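Local coordinates for protein ORF14 (Streptomyces clavuligerus, PDB 2WPW) that probably transfers acyl groups as a tandem GNAT-family acetyltransferase, and binds acetyl-CoA, at residues S151-G156 / W328-A333; R231-Y236 / S255-N260. All coordinates share one frame; numbering follows the deposited sequence.

Contact 1. Residues S151-G156 / W328-A333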
loop_
_atom_site.group_PDB
_atom_site.type_symbol
_atom_site.label_atom_id
_atom_site.label_comp_id
_atom_site.label_asym_id
_atom_site.label_seq_id
_atom_site.Cartn_x
_atom_site.Cartn_y
_atom_site.Cartn_z
ATOM N N SER A 151 4.446 15.912 8.576
ATOM C CA SER A 151 5.752 15.498 8.882
ATOM C C SER A 151 6.693 16.088 7.850
ATOM O O SER A 151 6.281 16.750 6.893
ATOM C CB SER A 151 5.773 13.996 8.776
ATOM O OG SER A 151 7.087 13.623 8.578
ATOM N N ASP A 152 7.975 15.827 8.011
ATOM C CA ASP A 152 8.921 16.398 7.095
ATOM C C ASP A 152 9.421 15.365 6.067
ATOM O O ASP A 152 10.142 15.718 5.158
ATOM C CB ASP A 152 10.075 17.019 7.879
ATOM C CG ASP A 152 10.981 15.955 8.520
ATOM O OD1 ASP A 152 10.841 14.734 8.182
ATOM O OD2 ASP A 152 11.836 16.347 9.362
ATOM N N ILE A 153 9.054 14.100 6.189
ATOM C CA ILE A 153 9.436 13.171 5.149
ATOM C C ILE A 153 8.675 13.483 3.858
ATOM O O ILE A 153 7.505 13.811 3.895
ATOM C CB ILE A 153 9.239 11.725 5.573
ATOM C CG1 ILE A 153 8.085 11.611 6.562
ATOM C CG2 ILE A 153 10.483 11.236 6.311
ATOM C CD1 ILE A 153 8.336 10.507 7.612
ATOM N N PRO A 154 9.341 13.397 2.703
ATOM C CA PRO A 154 8.591 13.865 1.545
ATOM C C PRO A 154 7.391 12.978 1.274
ATOM O O PRO A 154 7.457 11.795 1.479
ATOM C CB PRO A 154 9.608 13.803 0.408
ATOM C CG PRO A 154 10.732 13.000 0.916
ATOM C CD PRO A 154 10.752 13.153 2.394
ATOM N N ALA A 155 6.290 13.580 0.858
ATOM C CA ALA A 155 5.059 12.881 0.490
ATOM C C ALA A 155 5.125 11.947 -0.759
ATOM O O ALA A 155 6.051 12.001 -1.605
ATOM C CB ALA A 155 3.994 13.910 0.266
ATOM N N GLY A 156 4.108 11.106 -0.877
ATOM C CA GLY A 156 4.039 10.169 -1.987
ATOM C C GLY A 156 3.315 10.872 -3.124
ATOM O O GLY A 156 2.277 11.457 -2.884
ATOM N N TRP A 328 -0.073 11.736 -1.123
ATOM C CA TRP A 328 -0.113 10.951 0.079
ATOM C C TRP A 328 0.781 11.576 1.164
ATOM O O TRP A 328 1.939 11.251 1.228
ATOM C CB TRP A 328 0.332 9.519 -0.249
ATOM C CG TRP A 328 -0.745 8.694 -0.918
ATOM C CD1 TRP A 328 -1.984 9.143 -1.324
ATOM C CD2 TRP A 328 -0.669 7.320 -1.345
ATOM N NE1 TRP A 328 -2.672 8.146 -1.920
ATOM C CE2 TRP A 328 -1.915 7.008 -1.944
ATOM C CE3 TRP A 328 0.312 6.308 -1.236
ATOM C CZ2 TRP A 328 -2.224 5.725 -2.440
ATOM C CZ3 TRP A 328 0.021 5.031 -1.730
ATOM C CH2 TRP A 328 -1.251 4.742 -2.314
ATOM N N VAL A 329 0.243 12.489 1.986
ATOM C CA VAL A 329 1.023 13.260 2.978
ATOM C C VAL A 329 1.188 12.499 4.332
ATOM O O VAL A 329 0.258 11.866 4.782
ATOM C CB VAL A 329 0.357 14.621 3.246
ATOM C CG1 VAL A 329 1.288 15.552 4.096
ATOM C CG2 VAL A 329 -0.109 15.283 1.922
ATOM N N PHE A 330 2.377 12.540 4.944
ATOM C CA PHE A 330 2.609 11.800 6.209
ATOM C C PHE A 330 2.472 12.690 7.422
ATOM O O PHE A 330 3.025 13.776 7.461
ATOM C CB PHE A 330 3.998 11.122 6.200
ATOM C CG PHE A 330 4.220 10.288 4.979
ATOM C CD1 PHE A 330 3.346 9.249 4.674
ATOM C CD2 PHE A 330 5.225 10.589 4.086
ATOM C CE1 PHE A 330 3.491 8.496 3.504
ATOM C CE2 PHE A 330 5.386 9.830 2.917
ATOM C CZ PHE A 330 4.501 8.792 2.621
ATOM N N TRP A 331 1.752 12.223 8.427
ATOM C CA TRP A 331 1.567 13.016 9.626
ATOM C C TRP A 331 1.997 12.214 10.836
ATOM O O TRP A 331 2.054 10.988 10.803
ATOM C CB TRP A 331 0.118 13.541 9.795
ATOM C CG TRP A 331 -0.463 14.396 8.673
ATOM C CD1 TRP A 331 -0.507 14.079 7.334
ATOM C CD2 TRP A 331 -1.170 15.651 8.796
ATOM N NE1 TRP A 331 -1.140 15.086 6.614
ATOM C CE2 TRP A 331 -1.569 16.048 7.479
ATOM C CE3 TRP A 331 -1.468 16.499 9.877
ATOM C CZ2 TRP A 331 -2.257 17.234 7.219
ATOM C CZ3 TRP A 331 -2.174 17.689 9.617
ATOM C CH2 TRP A 331 -2.567 18.036 8.291
ATOM N N THR A 332 2.355 12.929 11.898
ATOM C CA THR A 332 2.766 12.320 13.157
ATOM C C THR A 332 2.077 13.111 14.258
ATOM O O THR A 332 1.665 14.271 14.065
ATOM C CB THR A 332 4.286 12.444 13.447
ATOM O OG1 THR A 332 4.660 13.798 13.292
ATOM C CG2 THR A 332 5.144 11.641 12.486
ATOM N N ALA A 333 1.965 12.485 15.416
ATOM C CA ALA A 333 1.426 13.144 16.553
ATOM C C ALA A 333 1.905 12.425 17.778
ATOM O O ALA A 333 2.333 11.261 17.727
ATOM C CB ALA A 333 -0.115 13.140 16.502
HETATM O O HOH W 1 4.467 13.684 3.804
#
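Gly156 and Trp328 form an antiparallel hydrogen-bonded pair that joins strand 149-162, interrupted at this point, to strand 323-334 in the tandem GNAT fold, bringing a strand from the end of the chain beside one of the N-terminal acetyltransferase domain. Trp328 N donates to Gly156 O at 2.9 Å and Gly156 N to Trp328 O at 3.0 Å, the latter donor standing above the carbonyl plane. At the other end Ser151 N donates to Phe330 O at 2.8 Å, in the carbonyl plane. Between them the chain bows outward, and a water bridges the gap, accepting from Phe330 N and donating to Ile153 O. Apolar contact centres on Phe330: with CG anti to the carbonyl carbon (chi1 -52°), its ring reaches under the bow, where CD2 lies 3.9 Å from Ile153 CG1. A polar atom, Pro154 O, meets the ring edge near its plane, 3.2 Å from Phe330 CE2. An alanine in place of Phe330 is likely to leave Ile153 without its aromatic neighbour and open a gap beneath the bow. Trp331 turns away toward helix 138-146. The first turn of the bow is an ST turn, Ile153 N donating to Ser151 OG at 3.1 Å.

Contact 2. Residues R231-Y236 / S255-N260; sequences RGRRAY and SKTTGN
Ser255, near the end of strand 247-256, faces Ala235 of strand 234-242 in a non-hydrogen-bonded antiparallel pair of a beta hairpin in the C-terminal GNAT region. With OG anti to the backbone N (chi1 179°), the hydroxyl is turned toward Arg233 and accepts from its NH1 at 3.2 Å, near the guanidinium plane but bent at hydrogen (139°). Lys256 follows as a hydrogen-bonded pair with Arg234: Lys256 N to Arg234 O and Arg234 N to Lys256 O are both 2.7 Å. Arg234 NH2 passes 3.5 Å from Lys256 CD, while the lysine chain bends back so that NZ donates to Thr257 O and Asn260 O. Thr257 lays its CG2 over the centre of one face of the Arg233 guanidinium, 3.4 Å above the plane. Thr258 OG1 donates to Gly232 O at 2.7 Å, on a lone pair; Gly232, at positive phi, is the C-prime residue of the Schellman motif ending helix 214-230. One water joins Thr258 N to Arg231 O, another Thr258 O to Arg234 NH1. Arg233, with Arg231, is salt-bridged to Asp45 and Arg234 to Glu296; these partners and the carbonyls round Lys256 NZ would probably offset the like charge of Arg234 and Lys256, which run side by side.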
loop_
_atom_site.group_PDB
_atom_site.type_symbol
_atom_site.label_atom_id
_atom_site.label_comp_id
_atom_site.label_asym_id
_atom_site.label_seq_id
_atom_site.Cartn_x
_atom_site.Cartn_y
_atom_site.Cartn_z
ATOM N N ARG A 231 -3.960 -12.920 1.447
ATOM C CA ARG A 231 -4.921 -11.876 1.182
ATOM C C ARG A 231 -5.460 -11.975 -0.236
ATOM O O ARG A 231 -6.101 -11.056 -0.704
ATOM C CB ARG A 231 -4.359 -10.501 1.533
ATOM C CG ARG A 231 -4.173 -10.300 3.029
ATOM C CD ARG A 231 -3.252 -9.084 3.344
ATOM N NE ARG A 231 -3.757 -7.936 2.626
ATOM C CZ ARG A 231 -3.516 -6.670 2.953
ATOM N NH1 ARG A 231 -2.742 -6.374 3.987
ATOM N NH2 ARG A 231 -4.040 -5.687 2.244
ATOM N N GLY A 232 -5.267 -13.141 -0.862
ATOM C CA GLY A 232 -5.772 -13.431 -2.214
ATOM C C GLY A 232 -5.156 -12.574 -3.310
ATOM O O GLY A 232 -5.728 -12.387 -4.348
ATOM N N ARG A 233 -3.979 -12.027 -3.102
ATOM C CA ARG A 233 -3.376 -11.244 -4.195
ATOM C C ARG A 233 -2.513 -12.139 -5.079
ATOM O O ARG A 233 -1.727 -12.923 -4.575
ATOM C CB ARG A 233 -2.525 -10.052 -3.667
ATOM C CG ARG A 233 -3.356 -8.931 -3.036
ATOM C CD ARG A 233 -2.511 -8.118 -2.009
ATOM N NE ARG A 233 -3.258 -6.983 -1.506
ATOM C CZ ARG A 233 -3.389 -5.847 -2.192
ATOM N NH1 ARG A 233 -2.798 -5.733 -3.387
ATOM N NH2 ARG A 233 -4.103 -4.835 -1.689
ATOM N N ARG A 234 -2.654 -11.968 -6.380
ATOM C CA ARG A 234 -1.758 -12.526 -7.368
ATOM C C ARG A 234 -0.681 -11.489 -7.666
ATOM O O ARG A 234 -0.885 -10.286 -7.460
ATOM C CB ARG A 234 -2.481 -12.707 -8.707
ATOM C CG ARG A 234 -3.027 -14.106 -8.989
ATOM C CD ARG A 234 -4.494 -14.128 -8.975
ATOM N NE ARG A 234 -5.062 -13.245 -10.001
ATOM C CZ ARG A 234 -6.344 -12.907 -9.971
ATOM N NH1 ARG A 234 -7.100 -13.410 -8.998
ATOM N NH2 ARG A 234 -6.858 -12.108 -10.875
ATOM N N ALA A 235 0.447 -11.941 -8.204
ATOM C CA ALA A 235 1.561 -11.009 -8.463
ATOM C C ALA A 235 2.349 -11.468 -9.699
ATOM O O ALA A 235 2.459 -12.674 -9.909
ATOM C CB ALA A 235 2.468 -10.907 -7.231
ATOM N N TYR A 236 2.836 -10.494 -10.493
ATOM C CA TYR A 236 3.594 -10.704 -11.739
ATOM C C TYR A 236 5.018 -10.054 -11.630
ATOM O O TYR A 236 5.160 -8.861 -11.396
ATOM C CB TYR A 236 2.800 -10.117 -12.960
ATOM C CG TYR A 236 1.463 -10.782 -13.075
ATOM C CD1 TYR A 236 0.365 -10.315 -12.361
ATOM C CD2 TYR A 236 1.321 -11.952 -13.802
ATOM C CE1 TYR A 236 -0.861 -10.981 -12.409
ATOM C CE2 TYR A 236 0.106 -12.624 -13.869
ATOM C CZ TYR A 236 -0.974 -12.151 -13.170
ATOM O OH TYR A 236 -2.170 -12.860 -13.236
ATOM N N SER A 255 0.922 -6.258 -8.512
ATOM C CA SER A 255 0.150 -6.947 -7.510
ATOM C C SER A 255 -1.300 -6.818 -7.990
ATOM O O SER A 255 -1.716 -5.730 -8.485
ATOM C CB SER A 255 0.358 -6.252 -6.172
ATOM O OG SER A 255 -0.413 -6.865 -5.120
ATOM N N LYS A 256 -2.058 -7.916 -7.911
ATOM C CA LYS A 256 -3.499 -7.944 -8.334
ATOM C C LYS A 256 -4.388 -8.583 -7.248
ATOM O O LYS A 256 -4.167 -9.773 -6.902
ATOM C CB LYS A 256 -3.638 -8.795 -9.577
ATOM C CG LYS A 256 -4.551 -8.202 -10.627
ATOM C CD LYS A 256 -5.942 -8.754 -10.621
ATOM C CE LYS A 256 -6.946 -7.636 -10.956
ATOM N NZ LYS A 256 -7.710 -7.321 -9.743
ATOM N N THR A 257 -5.320 -7.814 -6.675
ATOM C CA THR A 257 -6.261 -8.343 -5.689
ATOM C C THR A 257 -7.203 -9.303 -6.442
ATOM O O THR A 257 -7.405 -9.181 -7.677
ATOM C CB THR A 257 -7.126 -7.221 -5.006
ATOM O OG1 THR A 257 -7.805 -6.423 -6.006
ATOM C CG2 THR A 257 -6.286 -6.282 -4.090
ATOM N N THR A 258 -7.720 -10.292 -5.714
ATOM C CA THR A 258 -8.730 -11.175 -6.236
ATOM C C THR A 258 -9.886 -10.339 -6.809
ATOM O O THR A 258 -10.440 -10.705 -7.870
ATOM C CB THR A 258 -9.311 -12.050 -5.102
ATOM O OG1 THR A 258 -8.341 -12.998 -4.695
ATOM C CG2 THR A 258 -10.541 -12.825 -5.579
ATOM N N GLY A 259 -10.252 -9.250 -6.110
ATOM C CA GLY A 259 -11.322 -8.347 -6.537
ATOM C C GLY A 259 -10.926 -7.291 -7.567
ATOM O O GLY A 259 -9.726 -7.008 -7.763
ATOM N N ASN A 260 -11.925 -6.711 -8.230
ATOM C CA ASN A 260 -11.706 -5.567 -9.123
ATOM C C ASN A 260 -10.856 -5.961 -10.324
ATOM O O ASN A 260 -9.666 -5.677 -10.361
ATOM C CB ASN A 260 -10.996 -4.464 -8.386
ATOM C CG ASN A 260 -11.688 -4.088 -7.130
ATOM O OD1 ASN A 260 -11.058 -3.938 -6.120
ATOM N ND2 ASN A 260 -12.989 -3.971 -7.170
HETATM O O HOH W 2 -7.269 -9.867 -2.925
HETATM O O HOH W 3 -9.695 -12.855 -9.578
#

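The two contacts sit on opposite sides of the chain's centre, with centres about 27 Å apart and nearest atoms about 10 Å apart, so neither touches the other. They hold different strand pairs. Contact 1 is partly buried and joins strands far apart in sequence, 149-162 and 323-334; contact 2, nested inside the loop closed by contact 1, is a surface contact between neighbouring hairpin strands 234-242 and 247-256. Both use antiparallel backbone pairing and both are bridged by water, but contact 1 adds an aromatic ring where contact 2 adds charged and hydroxyl side chains. In contact 1 the Trp331 side chain is about 6 Å from bound acetyl-CoA; contact 2 lies away from the residues that bind it.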